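Local coordinates for oligopeptide-binding protein appA (Bacillus subtilis, PDB 1XOC) that binds extracellular oligopeptides, such as tetra- and pentapeptides, as the solute-binding component of the App ABC transporter, which can replace the Opp system in sporulation and competence, at residues 265-270 against 484-489; 443-448 against 480-485; 286-291 against 326-331; 315-320 against 423-428. All blocks are in the same frame, centred on the assembly; numbering follows the deposited sequence.

Interaction 1: 265-270 against 484-489; sequences SYVYIG and TFLYYP
Val267 sets its branched head over one face of the Tyr487 ring: CB lies 3.9 Å from the ring centroid, and CG1 and CG2 reach out over the CE1 and CE2 sides. The ring is brought there because Tyr487 CG stands between its own backbone N and carbonyl carbon (chi1 55°). A classic beta bulge lies at this point: Val267 O accepts from Leu486 N (2.9 Å) and, weakly, from Tyr487 N. At the bulge the Leu486 side chain points toward the partner strand, where CD1 fits against Ile269 CG1 at 3.9 Å. On the other face of the sheet, the edge of Phe485 points at the Tyr266 ring in an offset edge-to-face pair with planes 67° apart, while Tyr488 CD1 packs on Tyr266 CB at 3.7 Å. Helix 371-385 packs on the Val267, Ile269 and Tyr487 side, and an aromatic side chain of the bound peptide rests on Val267. Strand 414-420 pairs with the other edge of strand 265-271.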
loop_
_atom_site.group_PDB
_atom_site.type_symbol
_atom_site.label_atom_id
_atom_site.label_comp_id
_atom_site.label_asym_id
_atom_site.label_seq_id
_atom_site.Cartn_x
_atom_site.Cartn_y
_atom_site.Cartn_z
ATOM N N SER A 265 -5.564 0.057 6.433
ATOM C CA SER A 265 -4.283 0.755 6.480
ATOM C C SER A 265 -3.877 0.949 7.925
ATOM O O SER A 265 -4.715 0.895 8.847
ATOM C CB SER A 265 -4.429 2.108 5.816
ATOM O OG SER A 265 -3.272 2.892 6.005
ATOM N N TYR A 266 -2.577 1.195 8.123
ATOM C CA TYR A 266 -2.125 1.843 9.357
ATOM C C TYR A 266 -0.960 2.762 8.998
ATOM O O TYR A 266 -0.288 2.555 7.981
ATOM C CB TYR A 266 -1.780 0.858 10.498
ATOM C CG TYR A 266 -0.645 -0.104 10.203
ATOM C CD1 TYR A 266 0.699 0.297 10.283
ATOM C CD2 TYR A 266 -0.905 -1.411 9.847
ATOM C CE1 TYR A 266 1.722 -0.595 10.010
ATOM C CE2 TYR A 266 0.112 -2.312 9.571
ATOM C CZ TYR A 266 1.437 -1.882 9.657
ATOM O OH TYR A 266 2.450 -2.776 9.379
ATOM N N VAL A 267 -0.744 3.733 9.873
ATOM C CA VAL A 267 0.362 4.694 9.758
ATOM C C VAL A 267 1.306 4.368 10.910
ATOM O O VAL A 267 0.862 3.972 11.996
ATOM C CB VAL A 267 -0.178 6.139 9.789
ATOM C CG1 VAL A 267 0.940 7.161 9.842
ATOM C CG2 VAL A 267 -1.072 6.374 8.556
ATOM N N TYR A 268 2.600 4.541 10.669
ATOM C CA TYR A 268 3.631 4.058 11.566
ATOM C C TYR A 268 4.886 4.901 11.417
ATOM O O TYR A 268 5.025 5.651 10.489
ATOM C CB TYR A 268 3.948 2.592 11.263
ATOM C CG TYR A 268 4.577 2.351 9.915
ATOM C CD1 TYR A 268 3.811 2.193 8.790
ATOM C CD2 TYR A 268 5.946 2.297 9.771
ATOM C CE1 TYR A 268 4.391 1.975 7.574
ATOM C CE2 TYR A 268 6.529 2.095 8.564
ATOM C CZ TYR A 268 5.754 1.933 7.461
ATOM O OH TYR A 268 6.328 1.724 6.246
ATOM N N ILE A 269 5.794 4.754 12.369
ATOM C CA ILE A 269 7.165 5.181 12.191
ATOM C C ILE A 269 8.041 3.979 11.966
ATOM O O ILE A 269 8.084 3.086 12.786
ATOM C CB ILE A 269 7.679 5.949 13.418
ATOM C CG1 ILE A 269 6.733 7.081 13.784
ATOM C CG2 ILE A 269 9.101 6.447 13.174
ATOM C CD1 ILE A 269 7.071 7.755 15.086
ATOM N N GLY A 270 8.731 3.980 10.840
ATOM C CA GLY A 270 9.692 2.946 10.543
ATOM C C GLY A 270 11.081 3.313 11.015
ATOM O O GLY A 270 11.629 4.298 10.579
ATOM N N THR A 484 7.091 1.975 15.387
ATOM C CA THR A 484 6.121 2.551 16.295
ATOM C C THR A 484 4.813 2.647 15.526
ATOM O O THR A 484 4.690 3.403 14.559
ATOM C CB THR A 484 6.562 3.936 16.838
ATOM O OG1 THR A 484 7.731 3.752 17.622
ATOM C CG2 THR A 484 5.537 4.541 17.674
ATOM N N PHE A 485 3.828 1.879 15.948
ATOM C CA PHE A 485 2.547 1.907 15.294
ATOM C C PHE A 485 1.832 3.159 15.761
ATOM O O PHE A 485 1.811 3.439 16.952
ATOM C CB PHE A 485 1.767 0.619 15.618
ATOM C CG PHE A 485 2.436 -0.610 15.086
ATOM C CD1 PHE A 485 3.285 -1.364 15.904
ATOM C CD2 PHE A 485 2.284 -0.981 13.765
ATOM C CE1 PHE A 485 3.957 -2.477 15.400
ATOM C CE2 PHE A 485 2.941 -2.081 13.263
ATOM C CZ PHE A 485 3.774 -2.836 14.080
ATOM N N LEU A 486 1.260 3.940 14.838
ATOM C CA LEU A 486 0.662 5.222 15.200
ATOM C C LEU A 486 -0.862 5.171 15.250
ATOM O O LEU A 486 -1.436 5.354 16.312
ATOM C CB LEU A 486 1.183 6.361 14.295
ATOM C CG LEU A 486 2.674 6.769 14.415
ATOM C CD1 LEU A 486 2.977 7.803 13.338
ATOM C CD2 LEU A 486 3.054 7.257 15.804
ATOM N N TYR A 487 -1.527 4.941 14.124
ATOM C CA TYR A 487 -2.981 4.892 14.116
ATOM C C TYR A 487 -3.577 4.153 12.922
ATOM O O TYR A 487 -2.918 3.927 11.927
ATOM C CB TYR A 487 -3.594 6.286 14.208
ATOM C CG TYR A 487 -3.105 7.225 13.145
ATOM C CD1 TYR A 487 -1.933 7.912 13.317
ATOM C CD2 TYR A 487 -3.813 7.425 11.973
ATOM C CE1 TYR A 487 -1.463 8.750 12.373
ATOM C CE2 TYR A 487 -3.337 8.290 11.005
ATOM C CZ TYR A 487 -2.155 8.946 11.224
ATOM O OH TYR A 487 -1.633 9.818 10.302
ATOM N N TYR A 488 -4.846 3.791 13.057
ATOM C CA TYR A 488 -5.651 3.287 11.939
ATOM C C TYR A 488 -6.484 4.426 11.368
ATOM O O TYR A 488 -7.364 4.951 12.054
ATOM C CB TYR A 488 -6.587 2.177 12.431
ATOM C CG TYR A 488 -5.857 1.048 13.109
ATOM C CD1 TYR A 488 -4.914 0.297 12.432
ATOM C CD2 TYR A 488 -6.153 0.691 14.421
ATOM C CE1 TYR A 488 -4.228 -0.743 13.060
ATOM C CE2 TYR A 488 -5.486 -0.354 15.057
ATOM C CZ TYR A 488 -4.527 -1.066 14.371
ATOM O OH TYR A 488 -3.862 -2.094 15.020
ATOM N N PRO A 489 -6.179 4.867 10.143
ATOM C CA PRO A 489 -6.867 6.039 9.634
ATOM C C PRO A 489 -8.228 5.778 9.050
ATOM O O PRO A 489 -8.511 4.655 8.604
ATOM C CB PRO A 489 -5.981 6.460 8.489
ATOM C CG PRO A 489 -5.361 5.242 8.017
ATOM C CD PRO A 489 -5.154 4.393 9.199
#

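Interaction 2: 443-448 against 480-485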
loop_
_atom_site.group_PDB
_atom_site.type_symbol
_atom_site.label_atom_id
_atom_site.label_comp_id
_atom_site.label_asym_id
_atom_site.label_seq_id
_atom_site.Cartn_x
_atom_site.Cartn_y
_atom_site.Cartn_z
ATOM N N VAL A 443 12.971 -1.754 6.835
ATOM C CA VAL A 443 13.615 -1.369 8.112
ATOM C C VAL A 443 14.632 -2.386 8.643
ATOM O O VAL A 443 15.173 -2.216 9.751
ATOM C CB VAL A 443 12.566 -1.054 9.221
ATOM C CG1 VAL A 443 11.732 0.188 8.855
ATOM C CG2 VAL A 443 11.670 -2.279 9.501
ATOM N N TRP A 444 14.887 -3.449 7.876
ATOM C CA TRP A 444 15.896 -4.434 8.253
ATOM C C TRP A 444 15.596 -5.159 9.563
ATOM O O TRP A 444 16.492 -5.451 10.359
ATOM C CB TRP A 444 17.279 -3.780 8.278
ATOM C CG TRP A 444 17.772 -3.479 6.920
ATOM C CD1 TRP A 444 17.213 -2.621 6.002
ATOM C CD2 TRP A 444 18.885 -4.079 6.285
ATOM N NE1 TRP A 444 17.949 -2.630 4.842
ATOM C CE2 TRP A 444 18.976 -3.529 4.984
ATOM C CE3 TRP A 444 19.833 -5.033 6.692
ATOM C CZ2 TRP A 444 19.977 -3.902 4.085
ATOM C CZ3 TRP A 444 20.833 -5.407 5.795
ATOM C CH2 TRP A 444 20.893 -4.842 4.504
ATOM N N TYR A 445 14.331 -5.498 9.739
ATOM C CA TYR A 445 13.882 -6.258 10.888
ATOM C C TYR A 445 14.132 -7.751 10.717
ATOM O O TYR A 445 13.799 -8.340 9.705
ATOM C CB TYR A 445 12.382 -6.024 11.082
ATOM C CG TYR A 445 11.774 -6.878 12.159
ATOM C CD1 TYR A 445 12.150 -6.735 13.468
ATOM C CD2 TYR A 445 10.808 -7.825 11.857
ATOM C CE1 TYR A 445 11.575 -7.518 14.466
ATOM C CE2 TYR A 445 10.213 -8.586 12.834
ATOM C CZ TYR A 445 10.596 -8.427 14.137
ATOM O OH TYR A 445 10.008 -9.207 15.100
ATOM N N LYS A 446 14.724 -8.373 11.736
ATOM C CA LYS A 446 14.894 -9.819 11.757
ATOM C C LYS A 446 14.695 -10.405 13.144
ATOM O O LYS A 446 15.473 -10.123 14.060
ATOM C CB LYS A 446 16.282 -10.213 11.270
ATOM C CG LYS A 446 16.572 -11.695 11.513
ATOM C CD LYS A 446 17.649 -12.220 10.608
ATOM C CE LYS A 446 17.750 -13.721 10.712
ATOM N NZ LYS A 446 18.825 -14.249 9.839
ATOM N N ASN A 447 13.683 -11.254 13.287
ATOM C CA ASN A 447 13.528 -12.065 14.482
ATOM C C ASN A 447 13.407 -13.483 13.962
ATOM O O ASN A 447 12.418 -13.815 13.332
ATOM C CB ASN A 447 12.294 -11.621 15.289
ATOM C CG ASN A 447 11.986 -12.523 16.452
ATOM O OD1 ASN A 447 12.265 -13.711 16.410
ATOM N ND2 ASN A 447 11.408 -11.960 17.513
ATOM N N ALA A 448 14.421 -14.313 14.202
ATOM C CA ALA A 448 14.447 -15.641 13.638
ATOM C C ALA A 448 13.250 -16.486 14.086
ATOM O O ALA A 448 12.772 -17.329 13.340
ATOM C CB ALA A 448 15.753 -16.338 14.003
ATOM N N ASP A 480 8.913 -6.516 19.679
ATOM C CA ASP A 480 10.137 -6.045 19.027
ATOM C C ASP A 480 10.082 -4.597 18.529
ATOM O O ASP A 480 11.120 -3.971 18.337
ATOM C CB ASP A 480 10.501 -6.994 17.869
ATOM C CG ASP A 480 10.897 -8.380 18.354
ATOM O OD1 ASP A 480 11.171 -8.552 19.568
ATOM O OD2 ASP A 480 10.956 -9.306 17.515
ATOM N N GLN A 481 8.883 -4.053 18.347
ATOM C CA GLN A 481 8.708 -2.680 17.904
ATOM C C GLN A 481 9.607 -2.345 16.704
ATOM O O GLN A 481 10.348 -1.361 16.744
ATOM C CB GLN A 481 8.963 -1.690 19.041
ATOM C CG GLN A 481 7.931 -1.762 20.171
ATOM C CD GLN A 481 6.571 -1.234 19.758
ATOM O OE1 GLN A 481 6.401 -0.017 19.606
ATOM N NE2 GLN A 481 5.591 -2.129 19.611
ATOM N N PRO A 482 9.503 -3.123 15.607
ATOM C CA PRO A 482 10.261 -2.726 14.424
ATOM C C PRO A 482 9.746 -1.380 13.888
ATOM O O PRO A 482 10.495 -0.619 13.251
ATOM C CB PRO A 482 9.986 -3.857 13.449
ATOM C CG PRO A 482 8.657 -4.440 13.894
ATOM C CD PRO A 482 8.685 -4.331 15.372
ATOM N N TYR A 483 8.469 -1.117 14.155
ATOM C CA TYR A 483 7.834 0.171 13.947
ATOM C C TYR A 483 7.278 0.657 15.284
ATOM O O TYR A 483 6.994 -0.154 16.170
ATOM C CB TYR A 483 6.596 0.064 13.042
ATOM C CG TYR A 483 6.721 -0.494 11.635
ATOM C CD1 TYR A 483 7.921 -0.571 10.953
ATOM C CD2 TYR A 483 5.578 -0.937 10.965
ATOM C CE1 TYR A 483 7.980 -1.043 9.642
ATOM C CE2 TYR A 483 5.629 -1.416 9.646
ATOM C CZ TYR A 483 6.811 -1.462 8.992
ATOM O OH TYR A 483 6.828 -1.952 7.701
ATOM N N THR A 484 7.091 1.975 15.387
ATOM C CA THR A 484 6.121 2.551 16.295
ATOM C C THR A 484 4.813 2.647 15.526
ATOM O O THR A 484 4.690 3.403 14.559
ATOM C CB THR A 484 6.562 3.936 16.838
ATOM O OG1 THR A 484 7.731 3.752 17.622
ATOM C CG2 THR A 484 5.537 4.541 17.674
ATOM N N PHE A 485 3.828 1.879 15.948
ATOM C CA PHE A 485 2.547 1.907 15.294
ATOM C C PHE A 485 1.832 3.159 15.761
ATOM O O PHE A 485 1.811 3.439 16.952
ATOM C CB PHE A 485 1.767 0.619 15.618
ATOM C CG PHE A 485 2.436 -0.610 15.086
ATOM C CD1 PHE A 485 3.285 -1.364 15.904
ATOM C CD2 PHE A 485 2.284 -0.981 13.765
ATOM C CE1 PHE A 485 3.957 -2.477 15.400
ATOM C CE2 PHE A 485 2.941 -2.081 13.263
ATOM C CZ PHE A 485 3.774 -2.836 14.080
#
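One carboxylate oxygen of Asp480 takes two hydrogen bonds from the 443-448 loop. Tyr445 OH donates to Asp480 OD2 at 2.6 Å, on that oxygen's anti lone pair, and Asn447 ND2 donates to the syn lone pair of the same OD2 at 2.7 Å. The second bond is almost straight, at 176°, and OD2 lies in the plane of the Asn447 amide. Two donors on different lone pairs of OD2 probably restrict the rotation of the carboxylate. Tyr445 reaches across because CG is anti to its backbone N (chi1 174°), which also lays one ring face against Pro482; CB of that proline is 3.6 Å from Tyr445 CD1 and makes a CH-pi contact. Farther along, Val443 CG2 meets Tyr483 CE1 at 3.9 Å, the two side chains crossing at about a right angle.

A second shell holds these groups in place. Asn447 OD1 accepts from Ala450 N, which settles which end of the amide faces Asp480, while Tyr483 OH bonds to Trp419 NE1 and its ring stacks on Tyr268. Arg284 grips the backbone carbonyls of Asp480 and Gln481. Asn447 is thus the N-cap of helix 448-457, and Asp480 closes helix 463-480 just before the chain enters strand 483-496: the arrangement is a polar junction between one helix start and another helix end, tied by an N-cap side chain.

Interaction 3: 286-291 against 326-331; sequences ALTTAL and PKFEYN
Thr289 meets the 326-331 loop with both branches of its side chain. CB carries OG1 and CG2 in different directions. OG1 comes within 3.7 Å of Phe328 CB, though its hydrogen bond goes back to the carbonyl of Gln285 one helical turn earlier. The methyl CG2, held anti to the backbone N, points at the loop backbone, 3.4 Å from Asn331 O and 3.7 Å from Glu329 O. An alanine here would lose both branches, and is likely to leave a gap beside the carbonyls of Glu329 and Asn331 and less packing on Phe328 CB.

Next to it, Thr288 CG2 touches Phe328 CB at 3.6 Å. The Tyr330 ring reaches back to the chain leaving the helix, with Ala290 O near its plane at the edge, 3.4 Å from CE1. Thr289 O accepts from Asn331 N at 2.9 Å with an angle of 169°, and a water within hydrogen-bonding distance of Thr288 O and Phe328 O can bridge them. Asn331 is the N-cap residue of helix 332-341, so the last turn of helix 281-289 is joined to the start of helix 332-341. The one direct hydrogen bond across is between backbone atoms; the threonine methyls, Phe328 and the Tyr330 ring pack around it.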
loop_
_atom_site.group_PDB
_atom_site.type_symbol
_atom_site.label_atom_id
_atom_site.label_comp_id
_atom_site.label_asym_id
_atom_site.label_seq_id
_atom_site.Cartn_x
_atom_site.Cartn_y
_atom_site.Cartn_z
ATOM N N ALA A 286 11.687 2.087 23.899
ATOM C CA ALA A 286 11.789 3.373 24.591
ATOM C C ALA A 286 11.228 4.518 23.747
ATOM O O ALA A 286 10.563 5.419 24.271
ATOM C CB ALA A 286 13.225 3.651 24.955
ATOM N N LEU A 287 11.504 4.501 22.447
ATOM C CA LEU A 287 11.018 5.547 21.548
ATOM C C LEU A 287 9.499 5.543 21.499
ATOM O O LEU A 287 8.856 6.589 21.573
ATOM C CB LEU A 287 11.596 5.370 20.148
ATOM C CG LEU A 287 13.100 5.570 19.982
ATOM C CD1 LEU A 287 13.620 4.975 18.686
ATOM C CD2 LEU A 287 13.443 7.033 20.033
ATOM N N THR A 288 8.908 4.363 21.418
ATOM C CA THR A 288 7.466 4.280 21.463
ATOM C C THR A 288 6.936 4.810 22.795
ATOM O O THR A 288 5.962 5.572 22.843
ATOM C CB THR A 288 7.009 2.825 21.251
ATOM O OG1 THR A 288 7.407 2.407 19.935
ATOM C CG2 THR A 288 5.493 2.698 21.411
ATOM N N THR A 289 7.592 4.417 23.878
ATOM C CA THR A 289 7.150 4.798 25.221
ATOM C C THR A 289 7.247 6.307 25.425
ATOM O O THR A 289 6.520 6.877 26.237
ATOM C CB THR A 289 8.001 4.065 26.287
ATOM O OG1 THR A 289 7.900 2.663 26.065
ATOM C CG2 THR A 289 7.535 4.359 27.705
ATOM N N ALA A 290 8.151 6.949 24.689
ATOM C CA ALA A 290 8.354 8.402 24.791
ATOM C C ALA A 290 7.309 9.210 24.024
ATOM O O ALA A 290 7.257 10.434 24.168
ATOM C CB ALA A 290 9.723 8.768 24.271
ATOM N N LEU A 291 6.523 8.539 23.189
ATOM C CA LEU A 291 5.574 9.222 22.318
ATOM C C LEU A 291 4.142 9.113 22.823
ATOM O O LEU A 291 3.615 8.019 23.050
ATOM C CB LEU A 291 5.687 8.716 20.890
ATOM C CG LEU A 291 7.043 8.930 20.215
ATOM C CD1 LEU A 291 7.163 8.139 18.921
ATOM C CD2 LEU A 291 7.317 10.436 20.006
ATOM N N PRO A 326 1.991 -6.220 24.210
ATOM C CA PRO A 326 2.589 -5.067 24.882
ATOM C C PRO A 326 2.288 -3.787 24.112
ATOM O O PRO A 326 2.476 -3.738 22.903
ATOM C CB PRO A 326 4.097 -5.355 24.856
ATOM C CG PRO A 326 4.296 -6.355 23.847
ATOM C CD PRO A 326 3.018 -7.167 23.747
ATOM N N LYS A 327 1.839 -2.765 24.827
ATOM C CA LYS A 327 1.404 -1.519 24.208
ATOM C C LYS A 327 2.420 -0.390 24.268
ATOM O O LYS A 327 2.345 0.509 23.435
ATOM C CB LYS A 327 0.112 -1.054 24.857
ATOM C CG LYS A 327 -1.063 -1.935 24.524
ATOM C CD LYS A 327 -2.282 -1.400 25.209
ATOM C CE LYS A 327 -3.544 -2.016 24.678
ATOM N NZ LYS A 327 -4.690 -1.155 25.095
ATOM N N PHE A 328 3.344 -0.428 25.240
ATOM C CA PHE A 328 4.338 0.645 25.419
ATOM C C PHE A 328 3.652 2.014 25.512
ATOM O O PHE A 328 4.020 2.977 24.827
ATOM C CB PHE A 328 5.392 0.609 24.312
ATOM C CG PHE A 328 6.101 -0.714 24.215
ATOM C CD1 PHE A 328 5.727 -1.649 23.260
ATOM C CD2 PHE A 328 7.081 -1.057 25.137
ATOM C CE1 PHE A 328 6.364 -2.874 23.193
ATOM C CE2 PHE A 328 7.712 -2.280 25.071
ATOM C CZ PHE A 328 7.348 -3.181 24.100
ATOM N N GLU A 329 2.631 2.065 26.362
ATOM C CA GLU A 329 1.883 3.285 26.631
ATOM C C GLU A 329 2.807 4.410 27.112
ATOM O O GLU A 329 3.817 4.183 27.780
ATOM C CB GLU A 329 0.775 3.008 27.655
ATOM C CG GLU A 329 -0.346 2.101 27.119
ATOM C CD GLU A 329 -1.617 2.141 27.968
ATOM O OE1 GLU A 329 -2.714 2.371 27.392
ATOM O OE2 GLU A 329 -1.524 1.957 29.203
ATOM N N TYR A 330 2.435 5.633 26.754
ATOM C CA TYR A 330 3.264 6.806 26.977
ATOM C C TYR A 330 3.648 6.948 28.432
ATOM O O TYR A 330 2.800 6.923 29.326
ATOM C CB TYR A 330 2.520 8.059 26.496
ATOM C CG TYR A 330 3.170 9.374 26.852
ATOM C CD1 TYR A 330 4.433 9.706 26.369
ATOM C CD2 TYR A 330 2.508 10.296 27.643
ATOM C CE1 TYR A 330 5.030 10.921 26.714
ATOM C CE2 TYR A 330 3.085 11.505 27.971
ATOM C CZ TYR A 330 4.342 11.812 27.490
ATOM O OH TYR A 330 4.906 13.017 27.850
ATOM N N ASN A 331 4.943 7.100 28.662
ATOM C CA ASN A 331 5.474 7.302 30.012
ATOM C C ASN A 331 6.863 7.892 29.860
ATOM O O ASN A 331 7.816 7.159 29.613
ATOM C CB ASN A 331 5.524 5.947 30.733
ATOM C CG ASN A 331 5.958 6.039 32.176
ATOM O OD1 ASN A 331 5.655 5.143 32.946
ATOM N ND2 ASN A 331 6.671 7.086 32.550
HETATM O O HOH W 1 3.245 5.228 23.459
#

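Interaction 4: 315-320 against 423-428; sequences LSWNYP and TFPDQY
Thr423 O receives protons from two waters, one at 2.6 Å that also accepts from Trp317 NE1 and another that hydrogen-bonds Ser316 OG. Between them they bridge two loops, of which 315-320 forms an ST turn: Ser316 OG accepts from Asn318 N at 2.9 Å, within a type I beta turn from Ser316 to Tyr319. Pro425 is the centre of the apolar packing. Its CG sits over one face of the Trp317 six-membered ring, 3.9 Å from the centroid in a CH-pi contact, and is also pressed by Asn318 CB. With chi1 at 56° the indole of Trp317 folds over its own backbone, which brings its face to the proline. A serine in place of Trp317 would probably uncover that side of Pro425 and leave the NE1-bound water without its donor. Helix 463-480 backs the turn, with Ser467 bonded to Asn318 OD1, and Thr423 itself bonds the bound peptide. Phe424 CE1 approaches the indole edge, 4.2 Å from Trp317 CZ2.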
loop_
_atom_site.group_PDB
_atom_site.type_symbol
_atom_site.label_atom_id
_atom_site.label_comp_id
_atom_site.label_asym_id
_atom_site.label_seq_id
_atom_site.Cartn_x
_atom_site.Cartn_y
_atom_site.Cartn_z
ATOM N N LEU A 315 -10.317 -4.199 10.253
ATOM C CA LEU A 315 -11.203 -4.737 9.232
ATOM C C LEU A 315 -10.907 -6.205 8.912
ATOM O O LEU A 315 -11.736 -6.898 8.326
ATOM C CB LEU A 315 -11.135 -3.903 7.932
ATOM C CG LEU A 315 -11.673 -2.470 8.020
ATOM C CD1 LEU A 315 -11.452 -1.760 6.722
ATOM C CD2 LEU A 315 -13.145 -2.502 8.357
ATOM N N SER A 316 -9.710 -6.663 9.249
ATOM C CA SER A 316 -9.271 -7.976 8.845
ATOM C C SER A 316 -9.929 -9.053 9.694
ATOM O O SER A 316 -10.013 -8.940 10.929
ATOM C CB SER A 316 -7.774 -8.112 9.001
ATOM O OG SER A 316 -7.393 -9.444 8.703
ATOM N N TRP A 317 -10.309 -10.151 9.047
ATOM C CA TRP A 317 -10.790 -11.319 9.779
ATOM C C TRP A 317 -9.701 -11.888 10.682
ATOM O O TRP A 317 -9.995 -12.650 11.597
ATOM C CB TRP A 317 -11.313 -12.417 8.840
ATOM C CG TRP A 317 -10.345 -12.904 7.810
ATOM C CD1 TRP A 317 -10.275 -12.490 6.521
ATOM C CD2 TRP A 317 -9.329 -13.912 7.957
ATOM N NE1 TRP A 317 -9.277 -13.138 5.866
ATOM C CE2 TRP A 317 -8.700 -14.047 6.710
ATOM C CE3 TRP A 317 -8.915 -14.725 8.999
ATOM C CZ2 TRP A 317 -7.647 -14.940 6.487
ATOM C CZ3 TRP A 317 -7.885 -15.642 8.776
ATOM C CH2 TRP A 317 -7.264 -15.739 7.530
ATOM N N ASN A 318 -8.446 -11.538 10.431
ATOM C CA ASN A 318 -7.348 -12.063 11.233
ATOM C C ASN A 318 -6.973 -11.165 12.402
ATOM O O ASN A 318 -6.045 -11.474 13.150
ATOM C CB ASN A 318 -6.124 -12.259 10.346
ATOM C CG ASN A 318 -5.158 -13.290 10.893
ATOM O OD1 ASN A 318 -5.555 -14.289 11.489
ATOM N ND2 ASN A 318 -3.872 -13.044 10.695
ATOM N N TYR A 319 -7.649 -10.030 12.538
ATOM C CA TYR A 319 -7.309 -9.090 13.582
ATOM C C TYR A 319 -7.653 -9.765 14.893
ATOM O O TYR A 319 -8.766 -10.288 15.040
ATOM C CB TYR A 319 -8.068 -7.787 13.404
ATOM C CG TYR A 319 -7.631 -6.675 14.355
ATOM C CD1 TYR A 319 -8.273 -6.494 15.583
ATOM C CD2 TYR A 319 -6.576 -5.828 14.042
ATOM C CE1 TYR A 319 -7.874 -5.480 16.448
ATOM C CE2 TYR A 319 -6.197 -4.815 14.889
ATOM C CZ TYR A 319 -6.841 -4.643 16.082
ATOM O OH TYR A 319 -6.434 -3.619 16.931
ATOM N N PRO A 320 -6.698 -9.796 15.836
ATOM C CA PRO A 320 -6.873 -10.558 17.061
ATOM C C PRO A 320 -7.783 -9.836 18.038
ATOM O O PRO A 320 -7.398 -8.817 18.595
ATOM C CB PRO A 320 -5.448 -10.673 17.592
ATOM C CG PRO A 320 -4.786 -9.469 17.114
ATOM C CD PRO A 320 -5.389 -9.131 15.792
ATOM N N THR A 423 -5.353 -7.494 1.401
ATOM C CA THR A 423 -6.675 -7.977 1.808
ATOM C C THR A 423 -6.624 -9.397 2.351
ATOM O O THR A 423 -7.579 -9.865 2.978
ATOM C CB THR A 423 -7.722 -7.912 0.646
ATOM O OG1 THR A 423 -7.258 -8.665 -0.462
ATOM C CG2 THR A 423 -7.938 -6.494 0.183
ATOM N N PHE A 424 -5.531 -10.100 2.064
ATOM C CA PHE A 424 -5.254 -11.399 2.659
ATOM C C PHE A 424 -4.181 -11.194 3.697
ATOM O O PHE A 424 -3.068 -10.785 3.392
ATOM C CB PHE A 424 -4.791 -12.405 1.617
ATOM C CG PHE A 424 -4.552 -13.767 2.167
ATOM C CD1 PHE A 424 -5.621 -14.547 2.543
ATOM C CD2 PHE A 424 -3.263 -14.256 2.334
ATOM C CE1 PHE A 424 -5.431 -15.833 3.066
ATOM C CE2 PHE A 424 -3.069 -15.537 2.872
ATOM C CZ PHE A 424 -4.150 -16.309 3.228
ATOM N N PRO A 425 -4.515 -11.450 4.961
ATOM C CA PRO A 425 -3.636 -11.059 6.058
ATOM C C PRO A 425 -2.436 -11.997 6.188
ATOM O O PRO A 425 -2.597 -13.149 6.573
ATOM C CB PRO A 425 -4.566 -11.148 7.272
ATOM C CG PRO A 425 -5.489 -12.248 6.927
ATOM C CD PRO A 425 -5.743 -12.100 5.450
ATOM N N ASP A 426 -1.248 -11.502 5.840
ATOM C CA ASP A 426 0.005 -12.274 5.974
ATOM C C ASP A 426 1.164 -11.245 6.061
ATOM O O ASP A 426 1.433 -10.474 5.099
ATOM C CB ASP A 426 0.191 -13.298 4.817
ATOM C CG ASP A 426 1.493 -14.150 4.948
ATOM O OD1 ASP A 426 1.702 -15.140 4.165
ATOM O OD2 ASP A 426 2.301 -13.858 5.858
ATOM N N GLN A 427 1.819 -11.244 7.227
ATOM C CA GLN A 427 2.871 -10.298 7.604
ATOM C C GLN A 427 4.237 -10.651 7.024
ATOM O O GLN A 427 5.184 -9.890 7.178
ATOM C CB GLN A 427 3.023 -10.290 9.128
ATOM C CG GLN A 427 1.773 -9.930 9.904
ATOM C CD GLN A 427 1.178 -8.667 9.448
ATOM O OE1 GLN A 427 -0.027 -8.602 9.147
ATOM N NE2 GLN A 427 2.010 -7.633 9.345
ATOM N N TYR A 428 4.342 -11.817 6.404
ATOM C CA TYR A 428 5.594 -12.301 5.829
ATOM C C TYR A 428 6.211 -11.254 4.877
ATOM O O TYR A 428 7.412 -11.016 4.912
ATOM C CB TYR A 428 5.326 -13.610 5.095
ATOM C CG TYR A 428 6.502 -14.232 4.402
ATOM C CD1 TYR A 428 7.233 -15.258 4.983
ATOM C CD2 TYR A 428 6.851 -13.827 3.116
ATOM C CE1 TYR A 428 8.294 -15.842 4.307
ATOM C CE2 TYR A 428 7.903 -14.405 2.444
ATOM C CZ TYR A 428 8.626 -15.397 3.046
ATOM O OH TYR A 428 9.672 -15.977 2.353
HETATM O O HOH W 2 -7.382 -9.017 5.896
HETATM O O HOH W 3 -8.639 -12.284 2.993
#

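In the fold
Interactions 1 and 2 share Thr484 and Phe485 on strand 483-496; their centres are about 13 Å apart, and Gly270 CA packs on Val443 CG1 between them. Interaction 3 lies about 14 Å from interaction 1, centre to centre, and Thr288 OG1 of its helix probably hydrogen-bonds both Thr484 OG1 and Gln481 OE1, tying three contacts together. Interaction 4 stands about 24 Å from interaction 3, centre to centre, and reaches interaction 1 through Tyr319 and Tyr488. Along the chain, strand 265-271 comes first; the segments of interactions 3 and 4 follow in alternation, then 443-448. Strand 483-496 and the residues just before it, coming last, meet that early strand, helix 281-289 and the 443-448 loop. Interactions 1 and 4 both reach the bound peptide.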